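Local coordinates for protein chitin elicitor receptor kinase 1 (PDB 4EBY) that probably senses fungal chitin at the plant cell surface through the LysM domains of its ectodomain and is activated as an immune receptor by chitin-induced dimerization, at residues 6-20 against 55-67. Sequence-based numbering, arbitrary orientation.
With NAG (2-acetamido-2-deoxy-beta-D-glucopyranose), chain F; NAG (2-acetamido-2-deoxy-beta-D-glucopyranose), chain C.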
loop_
_atom_site.group_PDB
_atom_site.type_symbol
_atom_site.label_atom_id
_atom_site.label_comp_id
_atom_site.label_asym_id
_atom_site.label_seq_id
_atom_site.Cartn_x
_atom_site.Cartn_y
_atom_site.Cartn_z
ATOM N N PRO A 6 -8.692 -4.576 -11.185
ATOM C CA PRO A 6 -7.445 -4.405 -11.936
ATOM C C PRO A 6 -6.306 -3.692 -11.195
ATOM O O PRO A 6 -5.155 -3.741 -11.629
ATOM C CB PRO A 6 -7.886 -3.548 -13.129
ATOM C CG PRO A 6 -9.036 -2.758 -12.597
ATOM C CD PRO A 6 -9.770 -3.695 -11.659
ATOM N N LEU A 7 -6.626 -2.990 -10.116
ATOM C CA LEU A 7 -5.596 -2.350 -9.339
ATOM C C LEU A 7 -6.044 -1.974 -7.946
ATOM O O LEU A 7 -7.237 -2.017 -7.601
ATOM C CB LEU A 7 -5.069 -1.111 -10.031
ATOM C CG LEU A 7 -5.867 0.167 -9.802
ATOM C CD1 LEU A 7 -4.946 1.346 -10.072
ATOM C CD2 LEU A 7 -7.039 0.196 -10.707
ATOM N N ALA A 8 -5.048 -1.639 -7.141
ATOM C CA ALA A 8 -5.244 -1.158 -5.790
ATOM C C ALA A 8 -4.271 -0.007 -5.586
ATOM O O ALA A 8 -3.436 0.274 -6.469
ATOM C CB ALA A 8 -4.982 -2.281 -4.759
ATOM N N LEU A 9 -4.376 0.672 -4.447
ATOM C CA LEU A 9 -3.461 1.780 -4.130
ATOM C C LEU A 9 -2.778 1.467 -2.809
ATOM O O LEU A 9 -3.416 0.938 -1.895
ATOM C CB LEU A 9 -4.227 3.095 -4.005
ATOM C CG LEU A 9 -4.872 3.607 -5.291
ATOM C CD1 LEU A 9 -5.822 4.740 -4.988
ATOM C CD2 LEU A 9 -3.768 4.081 -6.237
ATOM N N ALA A 10 -1.481 1.754 -2.713
ATOM C CA ALA A 10 -0.764 1.590 -1.450
ATOM C C ALA A 10 -0.488 2.958 -0.846
ATOM O O ALA A 10 -0.059 3.879 -1.544
ATOM C CB ALA A 10 0.561 0.836 -1.672
ATOM N N SER A 11 -0.728 3.100 0.449
ATOM C CA SER A 11 -0.463 4.365 1.126
ATOM C C SER A 11 0.886 4.325 1.804
ATOM O O SER A 11 1.086 3.558 2.751
ATOM C CB SER A 11 -1.547 4.639 2.177
ATOM O OG SER A 11 -1.301 5.885 2.825
ATOM N N TYR A 12 1.820 5.128 1.285
ATOM C CA TYR A 12 3.200 5.099 1.758
ATOM C C TYR A 12 3.519 6.373 2.545
ATOM O O TYR A 12 3.671 7.448 1.970
ATOM C CB TYR A 12 4.119 4.971 0.530
ATOM C CG TYR A 12 5.552 4.589 0.813
ATOM C CD1 TYR A 12 6.058 3.368 0.383
ATOM C CD2 TYR A 12 6.399 5.453 1.502
ATOM C CE1 TYR A 12 7.404 3.022 0.625
ATOM C CE2 TYR A 12 7.709 5.109 1.763
ATOM C CZ TYR A 12 8.201 3.898 1.333
ATOM O OH TYR A 12 9.529 3.600 1.587
ATOM N N TYR A 13 3.661 6.248 3.863
ATOM C CA TYR A 13 3.938 7.394 4.722
ATOM C C TYR A 13 5.410 7.810 4.637
ATOM O O TYR A 13 6.296 6.953 4.603
ATOM C CB TYR A 13 3.575 7.047 6.165
ATOM C CG TYR A 13 3.864 8.155 7.141
ATOM C CD1 TYR A 13 2.970 9.199 7.310
ATOM C CD2 TYR A 13 5.038 8.158 7.893
ATOM C CE1 TYR A 13 3.233 10.239 8.198
ATOM C CE2 TYR A 13 5.305 9.191 8.797
ATOM C CZ TYR A 13 4.396 10.224 8.942
ATOM O OH TYR A 13 4.653 11.250 9.840
ATOM N N LEU A 14 5.651 9.120 4.601
ATOM C CA LEU A 14 6.996 9.639 4.384
ATOM C C LEU A 14 7.699 10.043 5.675
ATOM O O LEU A 14 7.254 10.955 6.385
ATOM C CB LEU A 14 6.916 10.854 3.458
ATOM C CG LEU A 14 6.365 10.585 2.061
ATOM C CD1 LEU A 14 6.365 11.913 1.273
ATOM C CD2 LEU A 14 7.230 9.562 1.352
ATOM N N GLU A 15 8.799 9.358 5.984
ATOM C CA GLU A 15 9.675 9.816 7.043
ATOM C C GLU A 15 11.132 9.427 6.769
ATOM O O GLU A 15 11.412 8.546 5.959
ATOM C CB GLU A 15 9.216 9.315 8.401
ATOM C CG GLU A 15 9.367 7.844 8.557
ATOM C CD GLU A 15 8.805 7.321 9.886
ATOM O OE1 GLU A 15 8.661 6.092 9.988
ATOM O OE2 GLU A 15 8.530 8.121 10.821
ATOM N N ASN A 16 12.040 10.114 7.451
ATOM C CA ASN A 16 13.471 9.840 7.387
ATOM C C ASN A 16 14.024 10.011 5.984
ATOM O O ASN A 16 15.046 9.417 5.651
ATOM C CB ASN A 16 13.816 8.423 7.890
ATOM C CG ASN A 16 13.778 8.303 9.404
ATOM O OD1 ASN A 16 13.597 9.284 10.117
ATOM N ND2 ASN A 16 13.936 7.064 9.892
ATOM N N GLY A 17 13.345 10.804 5.159
ATOM C CA GLY A 17 13.980 11.295 3.943
ATOM C C GLY A 17 13.589 10.671 2.608
ATOM O O GLY A 17 14.110 11.080 1.560
ATOM N N THR A 18 12.684 9.696 2.642
ATOM C CA THR A 18 12.251 8.951 1.465
ATOM C C THR A 18 11.945 9.840 0.276
ATOM O O THR A 18 11.220 10.822 0.415
ATOM C CB THR A 18 10.948 8.226 1.799
ATOM O OG1 THR A 18 11.182 7.391 2.936
ATOM C CG2 THR A 18 10.474 7.391 0.621
ATOM N N THR A 19 12.504 9.498 -0.885
ATOM C CA THR A 19 12.189 10.211 -2.131
ATOM C C THR A 19 11.169 9.460 -3.000
ATOM O O THR A 19 10.894 8.266 -2.798
ATOM C CB THR A 19 13.428 10.379 -2.992
ATOM O OG1 THR A 19 13.946 9.085 -3.313
ATOM C CG2 THR A 19 14.493 11.208 -2.268
ATOM N N LEU A 20 10.614 10.141 -4.000
ATOM C CA LEU A 20 9.634 9.479 -4.857
ATOM C C LEU A 20 10.301 8.349 -5.664
ATOM O O LEU A 20 9.699 7.303 -5.921
ATOM C CB LEU A 20 8.984 10.491 -5.793
ATOM C CG LEU A 20 7.789 9.934 -6.561
ATOM C CD1 LEU A 20 6.690 9.560 -5.579
ATOM C CD2 LEU A 20 7.312 10.990 -7.583
ATOM N N ILE A 55 9.543 16.012 -2.139
ATOM C CA ILE A 55 8.299 15.625 -1.479
ATOM C C ILE A 55 8.361 15.863 0.031
ATOM O O ILE A 55 9.444 15.960 0.616
ATOM C CB ILE A 55 7.869 14.182 -1.828
ATOM C CG1 ILE A 55 8.927 13.146 -1.409
ATOM C CG2 ILE A 55 7.597 14.061 -3.318
ATOM C CD1 ILE A 55 8.489 11.697 -1.676
ATOM N N GLN A 56 7.192 15.976 0.648
ATOM C CA GLN A 56 7.059 16.514 1.998
ATOM C C GLN A 56 6.953 15.425 3.055
ATOM O O GLN A 56 5.998 14.656 3.067
ATOM C CB GLN A 56 5.794 17.375 2.067
ATOM C CG GLN A 56 5.612 18.152 3.354
ATOM C CD GLN A 56 6.144 19.569 3.240
ATOM O OE1 GLN A 56 6.592 19.993 2.167
ATOM N NE2 GLN A 56 6.100 20.312 4.344
ATOM N N MET A 57 7.914 15.384 3.975
ATOM C CA MET A 57 7.829 14.411 5.069
ATOM C C MET A 57 6.535 14.615 5.851
ATOM O O MET A 57 6.064 15.743 6.005
ATOM C CB MET A 57 9.031 14.551 6.011
ATOM C CG MET A 57 10.375 14.222 5.383
ATOM S SD MET A 57 10.482 12.575 4.647
ATOM C CE MET A 57 10.112 12.937 2.933
ATOM N N GLY A 58 5.958 13.520 6.330
ATOM C CA GLY A 58 4.752 13.589 7.143
ATOM C C GLY A 58 3.486 13.437 6.328
ATOM O O GLY A 58 2.375 13.387 6.879
ATOM N N SER A 59 3.644 13.346 5.017
ATOM C CA SER A 59 2.514 13.095 4.133
ATOM C C SER A 59 2.533 11.634 3.678
ATOM O O SER A 59 3.488 10.890 3.960
ATOM C CB SER A 59 2.559 14.045 2.931
ATOM O OG SER A 59 3.617 13.716 2.046
ATOM N N ARG A 60 1.471 11.223 2.991
ATOM C CA ARG A 60 1.392 9.885 2.415
ATOM C C ARG A 60 1.313 9.957 0.900
ATOM O O ARG A 60 0.598 10.813 0.338
ATOM C CB ARG A 60 0.146 9.164 2.946
ATOM C CG ARG A 60 0.260 8.729 4.403
ATOM C CD ARG A 60 -1.115 8.380 4.960
ATOM N NE ARG A 60 -1.089 7.921 6.349
ATOM C CZ ARG A 60 -1.077 6.635 6.725
ATOM N NH1 ARG A 60 -1.033 5.664 5.818
ATOM N NH2 ARG A 60 -1.076 6.316 8.013
ATOM N N VAL A 61 2.058 9.078 0.236
ATOM C CA VAL A 61 2.012 8.970 -1.216
ATOM C C VAL A 61 1.223 7.731 -1.605
ATOM O O VAL A 61 1.477 6.634 -1.093
ATOM C CB VAL A 61 3.438 8.885 -1.819
ATOM C CG1 VAL A 61 3.391 8.699 -3.344
ATOM C CG2 VAL A 61 4.258 10.119 -1.430
ATOM N N LEU A 62 0.251 7.906 -2.495
ATOM C CA LEU A 62 -0.549 6.786 -2.993
ATOM C C LEU A 62 0.102 6.177 -4.227
ATOM O O LEU A 62 0.421 6.887 -5.174
ATOM C CB LEU A 62 -1.965 7.265 -3.349
ATOM C CG LEU A 62 -2.826 7.621 -2.149
ATOM C CD1 LEU A 62 -4.095 8.311 -2.626
ATOM C CD2 LEU A 62 -3.153 6.361 -1.345
ATOM N N VAL A 63 0.285 4.861 -4.221
ATOM C CA VAL A 63 0.943 4.207 -5.347
ATOM C C VAL A 63 0.051 3.125 -5.938
ATOM O O VAL A 63 -0.309 2.171 -5.235
ATOM C CB VAL A 63 2.293 3.556 -4.889
ATOM C CG1 VAL A 63 3.048 2.905 -6.066
ATOM C CG2 VAL A 63 3.186 4.581 -4.204
ATOM N N PRO A 64 -0.286 3.216 -7.234
ATOM C CA PRO A 64 -1.109 2.139 -7.801
ATOM C C PRO A 64 -0.308 0.854 -7.999
ATOM O O PRO A 64 0.889 0.919 -8.324
ATOM C CB PRO A 64 -1.538 2.706 -9.156
ATOM C CG PRO A 64 -0.331 3.582 -9.554
ATOM C CD PRO A 64 0.142 4.209 -8.257
ATOM N N PHE A 65 -0.944 -0.293 -7.773
ATOM C CA PHE A 65 -0.289 -1.588 -8.003
ATOM C C PHE A 65 -1.316 -2.667 -8.370
ATOM O O PHE A 65 -2.520 -2.482 -8.143
ATOM C CB PHE A 65 0.572 -1.996 -6.794
ATOM C CG PHE A 65 -0.218 -2.342 -5.540
ATOM C CD1 PHE A 65 -0.408 -3.674 -5.199
ATOM C CD2 PHE A 65 -0.706 -1.355 -4.696
ATOM C CE1 PHE A 65 -1.099 -4.027 -4.030
ATOM C CE2 PHE A 65 -1.412 -1.698 -3.513
ATOM C CZ PHE A 65 -1.593 -3.033 -3.180
ATOM N N PRO A 66 -0.866 -3.774 -8.982
ATOM C CA PRO A 66 -1.844 -4.810 -9.377
ATOM C C PRO A 66 -2.365 -5.554 -8.158
ATOM O O PRO A 66 -1.631 -5.757 -7.196
ATOM C CB PRO A 66 -1.011 -5.790 -10.225
ATOM C CG PRO A 66 0.254 -5.022 -10.596
ATOM C CD PRO A 66 0.499 -4.088 -9.445
ATOM N N CYS A 67 -3.625 -5.966 -8.193
ATOM C CA CYS A 67 -4.217 -6.648 -7.040
ATOM C C CYS A 67 -4.668 -8.026 -7.528
ATOM O O CYS A 67 -5.627 -8.143 -8.288
ATOM C CB CYS A 67 -5.377 -5.812 -6.483
ATOM S SG CYS A 67 -6.190 -6.503 -4.975
HETATM C C1 NAG F . 13.891 6.948 11.334
HETATM C C2 NAG F . 13.384 5.511 11.535
HETATM C C3 NAG F . 13.374 5.108 13.003
HETATM C C4 NAG F . 14.714 5.428 13.647
HETATM C C5 NAG F . 15.197 6.835 13.291
HETATM C C6 NAG F . 16.604 7.072 13.827
HETATM C C7 NAG F . 11.851 4.352 10.086
HETATM C C8 NAG F . 10.623 4.440 9.217
HETATM N N2 NAG F . 12.061 5.324 10.974
HETATM O O3 NAG F . 13.101 3.717 13.116
HETATM O O4 NAG F . 14.584 5.333 15.049
HETATM O O5 NAG F . 15.185 7.025 11.887
HETATM O O6 NAG F . 17.478 6.098 13.295
HETATM O O7 NAG F . 12.624 3.404 9.958
HETATM C C1 NAG C . 6.030 1.392 10.764
HETATM C C2 NAG C . 6.313 2.900 10.725
HETATM C C3 NAG C . 7.338 3.287 11.798
HETATM C C4 NAG C . 7.011 2.693 13.163
HETATM C C5 NAG C . 6.620 1.224 13.037
HETATM C C6 NAG C . 6.153 0.632 14.365
HETATM C C7 NAG C . 6.353 4.266 8.686
HETATM C C8 NAG C . 7.081 4.633 7.412
HETATM N N2 NAG C . 6.835 3.260 9.425
HETATM O O3 NAG C . 7.460 4.698 11.902
HETATM O O4 NAG C . 8.155 2.792 13.990
HETATM O O5 NAG C . 5.586 1.077 12.080
HETATM O O6 NAG C . 5.008 1.339 14.800
HETATM O O7 NAG C . 5.340 4.889 9.006
HETATM O O HOH W 1 -4.571 -6.594 -10.979
#
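L14 reaches into the apolar centre between residues 6-20 and 55-67, its CD1 lying 3.6 Å from CD1 of I55 and also touching CG2 of V61. The same methyl packs against Q56 O and S59 OG, and S59 OG donates to Q56 O (2.8 Å) within the type II turn 56-59. The L14 and I55 side chains cross at about a right angle, while L20, at the start of helix 20-26, brings its CD1 against CG1 of V61. Further along the same side of the sheet, a chi1 of 69° tucks the F65 ring across the partner strand, where the CB of A8 sits off centre over one face in a CH-pi contact and CE2 packs 3.7 Å from the CB of A10. The strand-helix-helix-strand order is consistent with the beta-alpha-alpha-beta LysM fold, whose two strands pair antiparallel; here 8-13 and 60-65 alternate hydrogen-bonded pairs (A8-F65, A10-V63, Y12-V61) with non-hydrogen-bonded ones, and helices 20-26 and 40-43 cover the V61 and V63 side. Beyond the strands, L14 N donates to S59 O (2.9 Å), and the L14 carbonyl accepts from G58 N. M57 folds back over the 15-18 turn, where G17 N makes a weak hydrogen bond to its SD (3.4 Å). On the face carrying L9, S11 and Y13, R60 is extended from CG to NE, and its NH1 donates to OG of S11 (3.0 Å), nearly in the guanidinium plane; NH2 forms a salt bridge with D152 and a hydrogen bond to the P147 carbonyl. The CG of R60 meets the edge of the Y13 ring. Y13, E15 and R149 line a pocket for one glycan, whereas N16 ND2 carries a separate, N-linked N-acetylglucosamine.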